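Putative cytochrome P450 120 (Synechocystis sp., PDB 2VE4) binds heme and probably acts as a cytochrome P450 monooxygenase, inserting one atom of molecular oxygen into an organic substrate. Local coordinates at residues A78-S83 with L93-G98. Sequence-based numbering, arbitrary orientation.
Sequences ATWPLS and LATQMG. With HEM (protoporphyrin IX containing Fe), chain C.
Trp80 meets Ala94 through the nitrogen of its indole: NE1 donates a hydrogen bond to Ala94 O at 2.9 Å, with an N-H...O angle of 151°. The oxygen lies at the ring edge, close to the indole plane, yet the nitrogen stands well above the plane of the carbonyl group. CG of Trp80 is anti to its own carbonyl carbon (chi1 -67°), which carries the indole across to residues 93-98. Packing is densest here, where CB of the buried Ala94 also rests 3.9 Å from CZ2 of the six-membered ring. Thr95 supports this patch more loosely, its CG2 4.2 Å from CD1 of Trp80, while its hydroxyl is hydrogen-bonded back to Gly89 O. The Ala78-Met97 end is slacker, both residues being partly exposed: the bent chain of Met97 brings CE to 3.6 Å from Ala78 O, but SD stays 4.5 Å from Ala78 CB. Next to Ala94, Leu93 sets CD2 3.5 Å from HEM O1D, and Arg389 hydrogen-bonds Leu93 O, Gln96 O and the heme. Both segments probably belong to the P450 B-C region, ahead of helix 98-108, whose His101 and Arg105 hydrogen-bond the heme. A phenylalanine in place of Trp80 would probably leave Ala94 O without its indole donor and weaken the link between the segments. With one directional N-H...O bond aiming the indole edge at Ala94, ring orientation and loop position are probably coupled beside the heme.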
loop_
_atom_site.group_PDB
_atom_site.type_symbol
_atom_site.label_atom_id
_atom_site.label_comp_id
_atom_site.label_asym_id
_atom_site.label_seq_id
_atom_site.Cartn_x
_atom_site.Cartn_y
_atom_site.Cartn_z
ATOM N N ALA A 78 14.417 8.910 0.945
ATOM C CA ALA A 78 13.021 9.113 0.551
ATOM C C ALA A 78 12.818 10.549 0.125
ATOM O O ALA A 78 13.625 11.415 0.459
ATOM C CB ALA A 78 12.059 8.744 1.675
ATOM N N THR A 79 11.758 10.783 -0.639
ATOM C CA THR A 79 11.435 12.107 -1.131
ATOM C C THR A 79 9.913 12.161 -1.371
ATOM O O THR A 79 9.325 11.217 -1.895
ATOM C CB THR A 79 12.318 12.476 -2.378
ATOM O OG1 THR A 79 12.260 13.888 -2.656
ATOM C CG2 THR A 79 11.941 11.668 -3.604
ATOM N N TRP A 80 9.295 13.261 -0.944
ATOM C CA TRP A 80 7.865 13.473 -1.021
ATOM C C TRP A 80 7.559 14.859 -1.556
ATOM O O TRP A 80 8.320 15.780 -1.295
ATOM C CB TRP A 80 7.276 13.369 0.386
ATOM C CG TRP A 80 7.363 11.995 0.941
ATOM C CD1 TRP A 80 8.235 11.549 1.887
ATOM C CD2 TRP A 80 6.584 10.868 0.543
ATOM N NE1 TRP A 80 8.033 10.217 2.118
ATOM C CE2 TRP A 80 7.014 9.774 1.315
ATOM C CE3 TRP A 80 5.541 10.681 -0.382
ATOM C CZ2 TRP A 80 6.447 8.503 1.198
ATOM C CZ3 TRP A 80 4.970 9.412 -0.497
ATOM C CH2 TRP A 80 5.428 8.342 0.294
ATOM N N PRO A 81 6.429 15.021 -2.281
ATOM C CA PRO A 81 5.909 16.341 -2.701
ATOM C C PRO A 81 5.673 17.279 -1.512
ATOM O O PRO A 81 5.527 16.802 -0.388
ATOM C CB PRO A 81 4.570 15.981 -3.357
ATOM C CG PRO A 81 4.767 14.583 -3.836
ATOM C CD PRO A 81 5.575 13.926 -2.778
ATOM N N LEU A 82 5.632 18.596 -1.741
ATOM C CA LEU A 82 5.500 19.522 -0.609
ATOM C C LEU A 82 4.213 19.319 0.217
ATOM O O LEU A 82 4.261 19.360 1.443
ATOM C CB LEU A 82 5.668 20.984 -1.036
ATOM C CG LEU A 82 5.507 22.052 0.064
ATOM C CD1 LEU A 82 6.450 21.891 1.283
ATOM C CD2 LEU A 82 5.612 23.435 -0.531
ATOM N N SER A 83 3.083 19.073 -0.459
ATOM C CA SER A 83 1.799 18.842 0.225
ATOM C C SER A 83 1.800 17.588 1.110
ATOM O O SER A 83 1.203 17.567 2.198
ATOM C CB SER A 83 0.637 18.782 -0.773
ATOM O OG SER A 83 1.017 18.137 -1.966
ATOM N N LEU A 93 7.084 7.941 9.907
ATOM C CA LEU A 93 8.117 7.061 9.389
ATOM C C LEU A 93 8.512 7.474 7.962
ATOM O O LEU A 93 9.709 7.578 7.638
ATOM C CB LEU A 93 7.668 5.597 9.439
ATOM C CG LEU A 93 8.680 4.507 9.100
ATOM C CD1 LEU A 93 9.796 4.476 10.133
ATOM C CD2 LEU A 93 8.055 3.137 8.964
ATOM N N ALA A 94 7.486 7.722 7.139
ATOM C CA ALA A 94 7.643 8.095 5.731
ATOM C C ALA A 94 8.546 9.320 5.523
ATOM O O ALA A 94 9.359 9.352 4.603
ATOM C CB ALA A 94 6.283 8.318 5.097
ATOM N N THR A 95 8.419 10.309 6.391
ATOM C CA THR A 95 9.172 11.567 6.282
ATOM C C THR A 95 10.406 11.687 7.212
ATOM O O THR A 95 11.081 12.714 7.228
ATOM C CB THR A 95 8.232 12.741 6.596
ATOM O OG1 THR A 95 7.840 12.657 7.982
ATOM C CG2 THR A 95 6.982 12.684 5.683
ATOM N N GLN A 96 10.677 10.663 8.008
ATOM C CA GLN A 96 11.876 10.653 8.841
ATOM C C GLN A 96 13.070 10.047 8.086
ATOM O O GLN A 96 12.902 9.286 7.135
ATOM C CB GLN A 96 11.627 9.901 10.137
ATOM C CG GLN A 96 10.700 10.610 11.093
ATOM C CD GLN A 96 10.198 9.683 12.165
ATOM O OE1 GLN A 96 9.919 8.498 11.913
ATOM N NE2 GLN A 96 10.086 10.204 13.381
ATOM N N MET A 97 14.281 10.397 8.504
ATOM C CA MET A 97 15.466 10.014 7.734
ATOM C C MET A 97 16.558 9.361 8.565
ATOM O O MET A 97 16.517 9.375 9.808
ATOM C CB MET A 97 16.013 11.210 6.941
ATOM C CG MET A 97 14.949 11.904 6.126
ATOM S SD MET A 97 14.460 11.105 4.591
ATOM C CE MET A 97 15.369 12.215 3.531
ATOM N N GLY A 98 17.510 8.772 7.846
ATOM C CA GLY A 98 18.658 8.112 8.433
ATOM C C GLY A 98 18.393 7.267 9.661
ATOM O O GLY A 98 17.663 6.258 9.602
HETATM C CHA HEM C . 5.580 1.383 2.196
HETATM C CHB HEM C . 3.072 -1.366 -0.891
HETATM C CHC HEM C . -0.234 -2.344 2.558
HETATM C CHD HEM C . 2.559 0.042 5.753
HETATM C C1A HEM C . 5.217 0.693 1.062
HETATM C C2A HEM C . 5.948 0.620 -0.189
HETATM C C3A HEM C . 5.255 -0.156 -1.037
HETATM C C4A HEM C . 4.056 -0.576 -0.363
HETATM C CMA HEM C . 5.633 -0.524 -2.487
HETATM C CAA HEM C . 7.308 1.269 -0.487
HETATM C CBA HEM C . 7.182 2.766 -0.747
HETATM C CGA HEM C . 8.364 3.208 -1.573
HETATM O O1A HEM C . 8.860 2.409 -2.382
HETATM O O2A HEM C . 8.843 4.352 -1.446
HETATM C C1B HEM C . 1.992 -1.886 -0.190
HETATM C C2B HEM C . 1.079 -2.875 -0.725
HETATM C C3B HEM C . 0.158 -3.145 0.193
HETATM C C4B HEM C . 0.453 -2.342 1.369
HETATM C CMB HEM C . 1.111 -3.520 -2.119
HETATM C CAB HEM C . -0.946 -4.203 -0.081
HETATM C CBB HEM C . -2.028 -4.345 0.671
HETATM C C1C HEM C . 0.231 -1.790 3.728
HETATM C C2C HEM C . -0.405 -1.834 5.029
HETATM C C3C HEM C . 0.375 -1.166 5.901
HETATM C C4C HEM C . 1.533 -0.692 5.178
HETATM C CMC HEM C . -1.737 -2.550 5.326
HETATM C CAC HEM C . 0.186 -0.898 7.421
HETATM C CBC HEM C . -0.646 -1.638 8.163
HETATM C C1D HEM C . 3.593 0.698 5.128
HETATM C C2D HEM C . 4.513 1.660 5.736
HETATM C C3D HEM C . 5.446 2.078 4.611
HETATM C C4D HEM C . 4.992 1.337 3.444
HETATM C CMD HEM C . 4.612 2.198 7.179
HETATM C CAD HEM C . 6.619 3.083 4.773
HETATM C CBD HEM C . 7.843 2.291 5.231
HETATM C CGD HEM C . 9.043 3.178 5.465
HETATM O O1D HEM C . 9.996 2.699 6.145
HETATM O O2D HEM C . 9.060 4.359 4.990
HETATM N NA HEM C . 4.067 -0.044 0.916
HETATM N NB HEM C . 1.592 -1.581 1.109
HETATM N NC HEM C . 1.407 -1.098 3.861
HETATM N ND HEM C . 3.900 0.550 3.794
HETATM FE FE HEM C . 2.793 -0.625 2.591
#